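Local coordinates for abietadiene synthase, chloroplastic (Abies grandis, PDB 3S9V), which is a mainly helical chloroplast enzyme of the terpene synthase family, carrying the family's metal-binding domain, at residues F509-C523 and R745-F757. Residues are numbered along the deposited sequence; the frame is centred on the assembly and turned at random.
Sequences FSPASFIFEPEFSKC and RLVFETARIMQLF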
loop_
_atom_site.group_PDB
_atom_site.type_symbol
_atom_site.label_atom_id
_atom_site.label_comp_id
_atom_site.label_asym_id
_atom_site.label_seq_id
_atom_site.Cartn_x
_atom_site.Cartn_y
_atom_site.Cartn_z
ATOM N N PHE A 509 -2.384 -14.138 18.573
ATOM C CA PHE A 509 -1.727 -13.310 17.574
ATOM C C PHE A 509 -2.658 -13.005 16.406
ATOM O O PHE A 509 -2.715 -11.877 15.921
ATOM C CB PHE A 509 -0.482 -14.018 17.036
ATOM C CG PHE A 509 -0.061 -13.546 15.667
ATOM C CD1 PHE A 509 0.513 -12.292 15.492
ATOM C CD2 PHE A 509 -0.269 -14.345 14.549
ATOM C CE1 PHE A 509 0.872 -11.845 14.225
ATOM C CE2 PHE A 509 0.088 -13.901 13.270
ATOM C CZ PHE A 509 0.659 -12.653 13.111
ATOM N N SER A 510 -3.374 -14.029 15.956
ATOM C CA SER A 510 -4.276 -13.896 14.825
ATOM C C SER A 510 -5.214 -12.699 14.882
ATOM O O SER A 510 -5.044 -11.745 14.129
ATOM C CB SER A 510 -5.077 -15.187 14.638
ATOM O OG SER A 510 -4.217 -16.250 14.274
ATOM N N PRO A 511 -6.213 -12.719 15.776
ATOM C CA PRO A 511 -7.099 -11.553 15.797
ATOM C C PRO A 511 -6.371 -10.256 16.151
ATOM O O PRO A 511 -6.728 -9.183 15.668
ATOM C CB PRO A 511 -8.144 -11.938 16.837
ATOM C CG PRO A 511 -7.346 -12.738 17.810
ATOM C CD PRO A 511 -6.499 -13.616 16.910
ATOM N N ALA A 512 -5.353 -10.358 16.992
ATOM C CA ALA A 512 -4.597 -9.184 17.405
ATOM C C ALA A 512 -3.927 -8.515 16.212
ATOM O O ALA A 512 -3.734 -7.310 16.193
ATOM C CB ALA A 512 -3.546 -9.579 18.448
ATOM N N SER A 513 -3.577 -9.305 15.210
ATOM C CA SER A 513 -2.917 -8.774 14.033
ATOM C C SER A 513 -3.844 -7.996 13.093
ATOM O O SER A 513 -3.361 -7.170 12.308
ATOM C CB SER A 513 -2.252 -9.906 13.249
ATOM O OG SER A 513 -3.205 -10.589 12.447
ATOM N N PHE A 514 -5.156 -8.240 13.155
ATOM C CA PHE A 514 -6.071 -7.525 12.263
ATOM C C PHE A 514 -7.187 -6.704 12.906
ATOM O O PHE A 514 -7.508 -5.632 12.403
ATOM C CB PHE A 514 -6.634 -8.472 11.179
ATOM C CG PHE A 514 -7.507 -9.586 11.705
ATOM C CD1 PHE A 514 -8.853 -9.363 11.989
ATOM C CD2 PHE A 514 -6.989 -10.866 11.886
ATOM C CE1 PHE A 514 -9.680 -10.404 12.447
ATOM C CE2 PHE A 514 -7.799 -11.914 12.340
ATOM C CZ PHE A 514 -9.147 -11.681 12.623
ATOM N N ILE A 515 -7.793 -7.183 13.990
ATOM C CA ILE A 515 -8.835 -6.397 14.675
ATOM C C ILE A 515 -8.219 -5.963 15.992
ATOM O O ILE A 515 -8.642 -6.359 17.076
ATOM C CB ILE A 515 -10.139 -7.203 14.947
ATOM C CG1 ILE A 515 -9.818 -8.549 15.603
ATOM C CG2 ILE A 515 -10.910 -7.382 13.653
ATOM C CD1 ILE A 515 -11.045 -9.258 16.172
ATOM N N PHE A 516 -7.203 -5.126 15.854
ATOM C CA PHE A 516 -6.396 -4.596 16.939
ATOM C C PHE A 516 -6.962 -3.468 17.804
ATOM O O PHE A 516 -6.515 -3.290 18.933
ATOM C CB PHE A 516 -5.082 -4.129 16.336
ATOM C CG PHE A 516 -5.263 -3.105 15.249
ATOM C CD1 PHE A 516 -5.276 -1.751 15.546
ATOM C CD2 PHE A 516 -5.460 -3.502 13.926
ATOM C CE1 PHE A 516 -5.482 -0.807 14.547
ATOM C CE2 PHE A 516 -5.669 -2.566 12.921
ATOM C CZ PHE A 516 -5.680 -1.217 13.233
ATOM N N GLU A 517 -7.916 -2.702 17.286
ATOM C CA GLU A 517 -8.465 -1.578 18.048
ATOM C C GLU A 517 -8.858 -1.932 19.483
ATOM O O GLU A 517 -9.385 -3.015 19.741
ATOM C CB GLU A 517 -9.682 -0.969 17.333
ATOM C CG GLU A 517 -9.421 -0.365 15.947
ATOM C CD GLU A 517 -9.521 -1.382 14.812
ATOM O OE1 GLU A 517 -10.074 -1.029 13.743
ATOM O OE2 GLU A 517 -9.048 -2.527 14.982
ATOM N N PRO A 518 -8.606 -1.014 20.439
ATOM C CA PRO A 518 -8.942 -1.239 21.851
ATOM C C PRO A 518 -10.424 -1.582 22.055
ATOM O O PRO A 518 -10.776 -2.308 22.986
ATOM C CB PRO A 518 -8.564 0.091 22.515
ATOM C CG PRO A 518 -7.417 0.569 21.677
ATOM C CD PRO A 518 -7.912 0.279 20.270
ATOM N N GLU A 519 -11.280 -1.064 21.174
ATOM C CA GLU A 519 -12.720 -1.293 21.258
ATOM C C GLU A 519 -13.141 -2.741 21.029
ATOM O O GLU A 519 -14.221 -3.149 21.455
ATOM C CB GLU A 519 -13.458 -0.422 20.240
ATOM C CG GLU A 519 -13.026 1.034 20.222
ATOM C CD GLU A 519 -12.132 1.368 19.037
ATOM O OE1 GLU A 519 -12.652 1.423 17.896
ATOM O OE2 GLU A 519 -10.913 1.570 19.250
ATOM N N PHE A 520 -12.298 -3.508 20.348
ATOM C CA PHE A 520 -12.612 -4.898 20.034
ATOM C C PHE A 520 -11.884 -5.906 20.928
ATOM O O PHE A 520 -11.544 -7.006 20.491
ATOM C CB PHE A 520 -12.278 -5.178 18.560
ATOM C CG PHE A 520 -12.983 -4.265 17.586
ATOM C CD1 PHE A 520 -14.375 -4.244 17.502
ATOM C CD2 PHE A 520 -12.251 -3.429 16.737
ATOM C CE1 PHE A 520 -15.032 -3.402 16.582
ATOM C CE2 PHE A 520 -12.899 -2.584 15.815
ATOM C CZ PHE A 520 -14.288 -2.572 15.740
ATOM N N SER A 521 -11.651 -5.537 22.184
ATOM C CA SER A 521 -10.965 -6.427 23.112
ATOM C C SER A 521 -11.773 -7.706 23.372
ATOM O O SER A 521 -11.217 -8.806 23.419
ATOM C CB SER A 521 -10.701 -5.695 24.433
ATOM O OG SER A 521 -11.879 -5.067 24.916
ATOM N N LYS A 522 -13.087 -7.552 23.525
ATOM C CA LYS A 522 -13.968 -8.681 23.792
ATOM C C LYS A 522 -14.032 -9.626 22.599
ATOM O O LYS A 522 -14.033 -10.845 22.770
ATOM C CB LYS A 522 -15.378 -8.193 24.136
ATOM C CG LYS A 522 -16.221 -9.236 24.841
ATOM C CD LYS A 522 -15.557 -9.613 26.153
ATOM C CE LYS A 522 -16.265 -10.760 26.838
ATOM N NZ LYS A 522 -15.567 -11.161 28.098
ATOM N N CYS A 523 -14.094 -9.063 21.396
ATOM C CA CYS A 523 -14.143 -9.872 20.185
ATOM C C CYS A 523 -12.842 -10.660 20.075
ATOM O O CYS A 523 -12.846 -11.818 19.664
ATOM C CB CYS A 523 -14.329 -8.982 18.946
ATOM S SG CYS A 523 -14.533 -9.882 17.371
ATOM N N ARG A 745 -14.083 -7.632 7.758
ATOM C CA ARG A 745 -12.716 -7.806 8.237
ATOM C C ARG A 745 -12.587 -9.165 8.934
ATOM O O ARG A 745 -11.598 -9.877 8.754
ATOM C CB ARG A 745 -12.340 -6.678 9.206
ATOM C CG ARG A 745 -12.212 -5.301 8.548
ATOM C CD ARG A 745 -12.088 -4.179 9.581
ATOM N NE ARG A 745 -10.930 -4.348 10.452
ATOM C CZ ARG A 745 -10.715 -3.646 11.559
ATOM N NH1 ARG A 745 -11.583 -2.714 11.944
ATOM N NH2 ARG A 745 -9.627 -3.876 12.284
ATOM N N LEU A 746 -13.594 -9.530 9.722
ATOM C CA LEU A 746 -13.570 -10.814 10.420
ATOM C C LEU A 746 -13.510 -11.964 9.431
ATOM O O LEU A 746 -12.809 -12.940 9.649
ATOM C CB LEU A 746 -14.808 -10.976 11.302
ATOM C CG LEU A 746 -14.756 -10.295 12.664
ATOM C CD1 LEU A 746 -16.108 -10.419 13.342
ATOM C CD2 LEU A 746 -13.663 -10.937 13.516
ATOM N N VAL A 747 -14.251 -11.845 8.339
ATOM C CA VAL A 747 -14.259 -12.898 7.345
ATOM C C VAL A 747 -12.990 -12.913 6.494
ATOM O O VAL A 747 -12.325 -13.942 6.382
ATOM C CB VAL A 747 -15.479 -12.771 6.414
ATOM C CG1 VAL A 747 -15.418 -13.846 5.320
ATOM C CG2 VAL A 747 -16.755 -12.930 7.214
ATOM N N PHE A 748 -12.650 -11.762 5.916
ATOM C CA PHE A 748 -11.490 -11.640 5.033
ATOM C C PHE A 748 -10.127 -11.782 5.722
ATOM O O PHE A 748 -9.202 -12.381 5.179
ATOM C CB PHE A 748 -11.562 -10.296 4.297
ATOM C CG PHE A 748 -10.607 -10.184 3.147
ATOM C CD1 PHE A 748 -10.814 -10.904 1.982
ATOM C CD2 PHE A 748 -9.489 -9.364 3.235
ATOM C CE1 PHE A 748 -9.922 -10.811 0.922
ATOM C CE2 PHE A 748 -8.590 -9.270 2.177
ATOM C CZ PHE A 748 -8.810 -9.991 1.025
ATOM N N GLU A 749 -9.999 -11.217 6.916
ATOM C CA GLU A 749 -8.743 -11.292 7.656
ATOM C C GLU A 749 -8.480 -12.702 8.160
ATOM O O GLU A 749 -7.328 -13.130 8.260
ATOM C CB GLU A 749 -8.761 -10.329 8.838
ATOM C CG GLU A 749 -8.860 -8.859 8.452
ATOM C CD GLU A 749 -7.734 -8.415 7.537
ATOM O OE1 GLU A 749 -6.582 -8.837 7.760
ATOM O OE2 GLU A 749 -8.000 -7.636 6.601
ATOM N N THR A 750 -9.544 -13.423 8.498
ATOM C CA THR A 750 -9.376 -14.785 8.971
ATOM C C THR A 750 -8.781 -15.611 7.823
ATOM O O THR A 750 -7.903 -16.435 8.051
ATOM C CB THR A 750 -10.719 -15.384 9.470
ATOM O OG1 THR A 750 -11.108 -14.738 10.693
ATOM C CG2 THR A 750 -10.578 -16.865 9.735
ATOM N N ALA A 751 -9.232 -15.379 6.588
ATOM C CA ALA A 751 -8.675 -16.108 5.442
ATOM C C ALA A 751 -7.194 -15.729 5.275
ATOM O O ALA A 751 -6.350 -16.586 5.023
ATOM C CB ALA A 751 -9.457 -15.780 4.148
ATOM N N ARG A 752 -6.884 -14.445 5.435
ATOM C CA ARG A 752 -5.508 -13.974 5.297
ATOM C C ARG A 752 -4.573 -14.613 6.313
ATOM O O ARG A 752 -3.465 -15.024 5.970
ATOM C CB ARG A 752 -5.446 -12.458 5.449
ATOM C CG ARG A 752 -6.297 -11.714 4.444
ATOM C CD ARG A 752 -6.324 -10.229 4.745
ATOM N NE ARG A 752 -5.298 -9.504 4.018
ATOM C CZ ARG A 752 -5.154 -8.185 4.064
ATOM N NH1 ARG A 752 -5.967 -7.455 4.814
ATOM N NH2 ARG A 752 -4.220 -7.594 3.332
ATOM N N ILE A 753 -5.017 -14.685 7.562
ATOM C CA ILE A 753 -4.209 -15.286 8.609
ATOM C C ILE A 753 -3.760 -16.679 8.175
ATOM O O ILE A 753 -2.623 -17.064 8.426
ATOM C CB ILE A 753 -4.990 -15.366 9.950
ATOM C CG1 ILE A 753 -4.844 -14.047 10.703
ATOM C CG2 ILE A 753 -4.456 -16.492 10.822
ATOM C CD1 ILE A 753 -3.395 -13.712 11.065
ATOM N N MET A 754 -4.643 -17.423 7.511
ATOM C CA MET A 754 -4.294 -18.764 7.047
ATOM C C MET A 754 -3.289 -18.701 5.890
ATOM O O MET A 754 -2.366 -19.509 5.807
ATOM C CB MET A 754 -5.552 -19.523 6.619
ATOM C CG MET A 754 -6.496 -19.887 7.771
ATOM S SD MET A 754 -5.808 -21.070 8.967
ATOM C CE MET A 754 -5.930 -22.597 8.018
ATOM N N GLN A 755 -3.473 -17.743 4.991
ATOM C CA GLN A 755 -2.549 -17.594 3.884
ATOM C C GLN A 755 -1.151 -17.311 4.454
ATOM O O GLN A 755 -0.150 -17.757 3.905
ATOM C CB GLN A 755 -2.983 -16.440 2.981
ATOM C CG GLN A 755 -4.210 -16.728 2.131
ATOM C CD GLN A 755 -4.022 -17.944 1.259
ATOM O OE1 GLN A 755 -2.979 -18.113 0.640
ATOM N NE2 GLN A 755 -5.036 -18.794 1.197
ATOM N N LEU A 756 -1.091 -16.580 5.567
ATOM C CA LEU A 756 0.186 -16.248 6.194
ATOM C C LEU A 756 0.808 -17.436 6.940
ATOM O O LEU A 756 1.985 -17.747 6.756
ATOM C CB LEU A 756 0.021 -15.069 7.160
ATOM C CG LEU A 756 1.300 -14.635 7.895
ATOM C CD1 LEU A 756 2.323 -14.099 6.898
ATOM C CD2 LEU A 756 0.969 -13.569 8.922
ATOM N N PHE A 757 0.022 -18.108 7.771
ATOM C CA PHE A 757 0.557 -19.231 8.520
ATOM C C PHE A 757 0.994 -20.390 7.644
ATOM O O PHE A 757 1.952 -21.077 7.970
ATOM C CB PHE A 757 -0.461 -19.740 9.548
ATOM C CG PHE A 757 -0.571 -18.886 10.780
ATOM C CD1 PHE A 757 -1.389 -19.276 11.834
ATOM C CD2 PHE A 757 0.142 -17.698 10.893
ATOM C CE1 PHE A 757 -1.497 -18.497 12.984
ATOM C CE2 PHE A 757 0.042 -16.915 12.034
ATOM C CZ PHE A 757 -0.780 -17.317 13.083
HETATM O O HOH W 1 -8.791 -5.505 9.339
#
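Helix packing in the terpene synthase fold brings F514 and I753 together, each a knob in a hole of the other segment. F514 sits among L746, E749, T750 and I753. I753 sits among F509, S510, S513 and F514. One face of the F514 ring takes a CH-pi contact from E749 CB, 3.4 Å from the ring centroid; P511 CA of its own segment lies on the opposite face. L746 CD2 and I753 CG1 meet the ring at its edge. Chi1 of F514 is 65°, placing CG between the backbone N and the carbonyl carbon and directing the ring at the other helix. The helices of 509-514 and 745-757 run at 121° to each other, with axes 10.0 Å apart at closest approach. Both pack within the helical terpene synthase fold, and helix 430-440 also touches F514 and E749. Beyond I753, the F509 and F757 rings meet rim to rim, their planes only slightly inclined, with F509 CE2 3.3 Å from F757 CE2.

At the R745 end of the contact, R745 and E517 form a salt bridge, gripped end-on by NH1 and NH2. R745 NH1 gives E517 OE1 a bond of 2.9 Å on the syn side, tilted out of the carboxylate plane. NH2 meets the syn lone pair of OE2 almost straight, at 171°. R745 NH2 also donates to F514 O at 2.8 Å, in the guanidinium plane and on a carbonyl lone pair. A bend at chi3 turns the guanidinium of R745 toward these acceptors. A water accepts from R745 NE, its O 2.7 Å away. I515 CG2 lies over one guanidinium face, while I515 CD1 and C523 SG each pack on L746 CD2.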